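Local coordinates for protein D-alanine--D-alanine ligase (Coxiella burnetii, PDB 3TQT) that joins two molecules of D-alanine into D-alanyl-D-alanine at the expense of ATP, supplying the dipeptide for peptidoglycan synthesis, at residues A[230-235]-A[240-245]; A[78-83]-A[117-122]. One frame throughout, in Å; residues are numbered along the deposited sequence.

Interaction 2 comes first along the chain and is complete before interaction 1 begins; their centres are 31 Å apart, on opposite sides of the middle of the subunit, and their nearest atoms are about 14 Å from each other. The two share no strand or helix. Residues 78-83 and 117-122 belong to the N-terminal domain, where a loop after strand 74-78 packs on helix 115-122 beside the second subunit. Residues 230-235 and 240-245 pair two strands of the five-stranded antiparallel sheet in the ATP-grasp part, close to the predicted nucleotide and magnesium sites. One contact thus belongs to the dimer side of the protein, the other to its probable catalytic side.

Interaction 1: A[230-235]-A[240-245]; sequences IECAVL and PKASLP
L235 and K241 pair at the turn end of an antiparallel beta hairpin, strands 228-236 and 241-249, in the five-stranded antiparallel sheet of the ATP-grasp part. Two backbone bonds close this hydrogen-bonded pair: L235 N to K241 O at 2.9 Å and K241 N to L235 O at 2.8 Å. Both side chains lie on the sheet face covered by helix 340-370. On the other face, V234 and A242 form a non-hydrogen-bonded pair, and the V234 and P240 side chains lie side by side, with V234 CG1 3.6 Å from P240 CB.

At the far end P245 lies beside I230, its CB 3.7 Å from I230 CG2, while the P245 CA-H approaches E231 O. E231 belongs to the predicted ATP site, and its side chain lies about 3 Å (nearest atoms) from that of D303, a predicted magnesium ligand.

Between these ends the pairing departs from the regular pattern at S243. Its N still donates to A233 O at 2.7 Å, but chi1 of 69° brings OG back to the neighbouring strand, where the hydroxyl takes the place of a backbone carbonyl: it accepts from A233 N at 2.9 Å and donates to L244 O from above the carbonyl plane.

Interaction 2: A[78-83]-A[117-122]; sequences IAFGDA and QGLLEL
I78 and L119 meet through their terminal methyl groups where the loop after strand 74-78 packs against helix 115-122 in the N-terminal, Rossmann-like domain. The side chains reach tip to tip, and I78 CD1 lies 3.3 Å from L119 CD1, closer than ordinary van der Waals packing. On the strand side, chi1 of 61° sets I78 CG1 between the backbone N and the carbonyl carbon, with CD1 extended toward the helix; on the helix side, L119 CG is anti to its own N, which brings CD1 out to I78. The backbone of I78 also faces the dimer partner, its O hydrogen-bonded to T77 OG1 of the second subunit.

A79 opens a type II beta turn that ends at D82, closed by a rather long bond from D82 N to A79 O at 3.3 Å. Next comes F80, whose ring crosses the L119 side chain at about a right angle; CE1 lies 4.2 Å from L119 CD1, an oblique approach. L122 instead presents CB near the plane of the ring, at its edge, 4.3 Å from CE1. I78 CG1 covers one face, offset toward the rim, and W50 of the second subunit stacks with the ring, so F80 takes part in both the intrachain packing and the dimer interface.

G81 follows at the third position of the turn, with the positive phi (87°) usual there in type II turns. D82 carries the loop onward, its carboxylate in a salt bridge with R96. No direct hydrogen bond joins residues 78-83 to 117-122, but one water spans them: it accepts from G81 N at 2.7 Å, lies in the plane of the F80 ring at its edge, and has its oxygen 2.6 Å from L122 O.

Interaction 1: A[230-235]-A[240-245]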
# COMPACT_ATOMS: atom_id res chain seq x y z
N ILE A 230 18.31 16.47 -10.31
CA ILE A 230 17.62 16.47 -11.59
C ILE A 230 16.31 15.73 -11.42
O ILE A 230 16.24 14.74 -10.67
CB ILE A 230 18.48 15.78 -12.66
CG1 ILE A 230 19.85 16.48 -12.77
CG2 ILE A 230 17.75 15.74 -14.01
CD1 ILE A 230 19.76 17.95 -13.10
N GLU A 231 15.26 16.22 -12.06
CA GLU A 231 13.96 15.58 -11.93
C GLU A 231 13.43 15.24 -13.31
O GLU A 231 13.82 15.84 -14.31
CB GLU A 231 12.99 16.50 -11.21
CG GLU A 231 13.50 16.97 -9.86
CD GLU A 231 12.48 17.80 -9.13
OE1 GLU A 231 11.54 18.29 -9.80
OE2 GLU A 231 12.61 17.96 -7.90
N CYS A 232 12.54 14.26 -13.36
CA CYS A 232 11.96 13.83 -14.61
C CYS A 232 10.53 13.40 -14.35
O CYS A 232 10.26 12.61 -13.44
CB CYS A 232 12.78 12.68 -15.21
SG CYS A 232 12.21 12.12 -16.82
N ALA A 233 9.61 13.94 -15.14
CA ALA A 233 8.20 13.63 -14.99
C ALA A 233 7.88 12.45 -15.88
O ALA A 233 8.19 12.45 -17.06
CB ALA A 233 7.36 14.82 -15.38
N VAL A 234 7.26 11.43 -15.29
CA VAL A 234 6.84 10.24 -16.03
C VAL A 234 5.32 10.19 -16.10
O VAL A 234 4.62 10.53 -15.14
CB VAL A 234 7.39 8.96 -15.37
CG1 VAL A 234 6.91 7.72 -16.13
CG2 VAL A 234 8.91 9.00 -15.32
N LEU A 235 4.81 9.80 -17.26
CA LEU A 235 3.37 9.72 -17.48
C LEU A 235 3.03 8.45 -18.21
O LEU A 235 3.63 8.13 -19.24
CB LEU A 235 2.92 10.91 -18.31
CG LEU A 235 1.48 10.93 -18.78
CD1 LEU A 235 0.54 11.14 -17.61
CD2 LEU A 235 1.34 12.05 -19.80
N PRO A 240 5.03 3.97 -20.17
CA PRO A 240 5.36 5.28 -19.59
C PRO A 240 6.23 6.12 -20.51
O PRO A 240 7.10 5.58 -21.19
CB PRO A 240 6.16 4.91 -18.33
CG PRO A 240 5.93 3.43 -18.11
CD PRO A 240 5.71 2.87 -19.48
N LYS A 241 5.99 7.43 -20.50
CA LYS A 241 6.79 8.39 -21.25
C LYS A 241 7.45 9.33 -20.26
O LYS A 241 6.92 9.60 -19.19
CB LYS A 241 5.91 9.20 -22.21
CG LYS A 241 5.31 8.38 -23.35
CD LYS A 241 4.41 9.24 -24.23
CE LYS A 241 3.27 9.88 -23.42
NZ LYS A 241 2.25 10.57 -24.28
N ALA A 242 8.63 9.82 -20.63
CA ALA A 242 9.38 10.66 -19.72
C ALA A 242 9.52 12.07 -20.30
O ALA A 242 9.72 12.23 -21.50
CB ALA A 242 10.75 10.05 -19.46
N SER A 243 9.40 13.07 -19.45
CA SER A 243 9.56 14.47 -19.86
C SER A 243 11.03 14.77 -20.07
O SER A 243 11.89 13.96 -19.76
CB SER A 243 9.04 15.40 -18.76
OG SER A 243 9.89 15.34 -17.62
N LEU A 244 11.32 15.95 -20.60
CA LEU A 244 12.66 16.47 -20.53
C LEU A 244 12.99 16.66 -19.06
O LEU A 244 12.12 17.04 -18.26
CB LEU A 244 12.77 17.79 -21.28
CG LEU A 244 12.56 17.62 -22.79
CD1 LEU A 244 12.57 18.95 -23.51
CD2 LEU A 244 13.60 16.67 -23.37
N PRO A 245 14.24 16.39 -18.68
CA PRO A 245 14.69 16.53 -17.30
C PRO A 245 14.60 17.98 -16.85
O PRO A 245 14.75 18.88 -17.67
CB PRO A 245 16.17 16.12 -17.36
CG PRO A 245 16.32 15.37 -18.65
CD PRO A 245 15.34 16.00 -19.58

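Interaction 2: A[78-83]-A[117-122]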
# COMPACT_ATOMS: atom_id res chain seq x y z
N ILE A 78 -19.17 8.93 2.58
CA ILE A 78 -19.10 8.15 1.36
C ILE A 78 -20.23 7.13 1.34
O ILE A 78 -20.79 6.78 2.37
CB ILE A 78 -17.72 7.46 1.18
CG1 ILE A 78 -17.44 6.52 2.34
CG2 ILE A 78 -16.62 8.51 1.06
CD1 ILE A 78 -16.07 5.89 2.27
N ALA A 79 -20.56 6.66 0.15
CA ALA A 79 -21.60 5.67 0.01
C ALA A 79 -20.98 4.40 -0.54
O ALA A 79 -20.78 4.27 -1.74
CB ALA A 79 -22.67 6.19 -0.92
N PHE A 80 -20.64 3.46 0.34
CA PHE A 80 -20.07 2.20 -0.11
C PHE A 80 -21.01 1.48 -1.06
O PHE A 80 -22.23 1.50 -0.88
CB PHE A 80 -19.73 1.30 1.07
CG PHE A 80 -18.53 1.75 1.83
CD1 PHE A 80 -17.28 1.74 1.25
CD2 PHE A 80 -18.66 2.21 3.13
CE1 PHE A 80 -16.17 2.17 1.95
CE2 PHE A 80 -17.55 2.64 3.84
CZ PHE A 80 -16.31 2.61 3.24
N GLY A 81 -20.44 0.84 -2.07
CA GLY A 81 -21.23 0.03 -2.98
C GLY A 81 -21.80 0.86 -4.12
O GLY A 81 -22.01 0.34 -5.21
N ASP A 82 -22.04 2.14 -3.86
CA ASP A 82 -22.56 3.03 -4.89
C ASP A 82 -21.43 3.46 -5.82
O ASP A 82 -20.74 4.46 -5.58
CB ASP A 82 -23.24 4.25 -4.27
CG ASP A 82 -24.00 5.09 -5.28
OD1 ASP A 82 -23.52 5.24 -6.42
OD2 ASP A 82 -25.09 5.60 -4.93
N ALA A 83 -21.23 2.70 -6.89
CA ALA A 83 -20.10 2.90 -7.78
C ALA A 83 -20.18 4.24 -8.52
O ALA A 83 -19.15 4.85 -8.81
CB ALA A 83 -19.99 1.75 -8.77
N GLN A 117 -5.82 6.13 -1.63
CA GLN A 117 -5.95 5.16 -2.71
C GLN A 117 -6.74 3.93 -2.25
O GLN A 117 -7.55 3.39 -2.99
CB GLN A 117 -4.56 4.71 -3.19
CG GLN A 117 -3.79 5.80 -3.95
CD GLN A 117 -3.23 6.90 -3.03
OE1 GLN A 117 -3.03 6.69 -1.84
NE2 GLN A 117 -2.96 8.07 -3.60
N GLY A 118 -6.49 3.49 -1.02
CA GLY A 118 -7.18 2.33 -0.48
C GLY A 118 -8.68 2.54 -0.34
O GLY A 118 -9.48 1.65 -0.66
N LEU A 119 -9.06 3.72 0.12
CA LEU A 119 -10.47 4.08 0.23
C LEU A 119 -11.09 4.09 -1.16
O LEU A 119 -12.20 3.58 -1.37
CB LEU A 119 -10.65 5.45 0.89
CG LEU A 119 -12.08 5.97 0.88
CD1 LEU A 119 -13.04 4.88 1.35
CD2 LEU A 119 -12.19 7.23 1.75
N LEU A 120 -10.36 4.64 -2.12
CA LEU A 120 -10.86 4.75 -3.47
C LEU A 120 -11.01 3.38 -4.12
O LEU A 120 -11.94 3.16 -4.89
CB LEU A 120 -9.98 5.67 -4.32
CG LEU A 120 -9.93 7.13 -3.85
CD1 LEU A 120 -8.94 7.90 -4.69
CD2 LEU A 120 -11.32 7.77 -3.92
N GLU A 121 -10.10 2.46 -3.79
CA GLU A 121 -10.25 1.07 -4.24
C GLU A 121 -11.50 0.45 -3.63
O GLU A 121 -12.24 -0.26 -4.31
CB GLU A 121 -9.04 0.22 -3.86
CG GLU A 121 -7.76 0.62 -4.56
CD GLU A 121 -7.71 0.16 -6.00
OE1 GLU A 121 -8.61 -0.59 -6.43
OE2 GLU A 121 -6.76 0.56 -6.69
N LEU A 122 -11.74 0.71 -2.35
CA LEU A 122 -12.91 0.13 -1.69
C LEU A 122 -14.20 0.67 -2.29
O LEU A 122 -15.23 0.00 -2.27
CB LEU A 122 -12.88 0.44 -0.20
CG LEU A 122 -11.82 -0.31 0.60
CD1 LEU A 122 -11.71 0.31 1.98
CD2 LEU A 122 -12.21 -1.77 0.69
O HOH W 1 -17.85 0.14 -2.19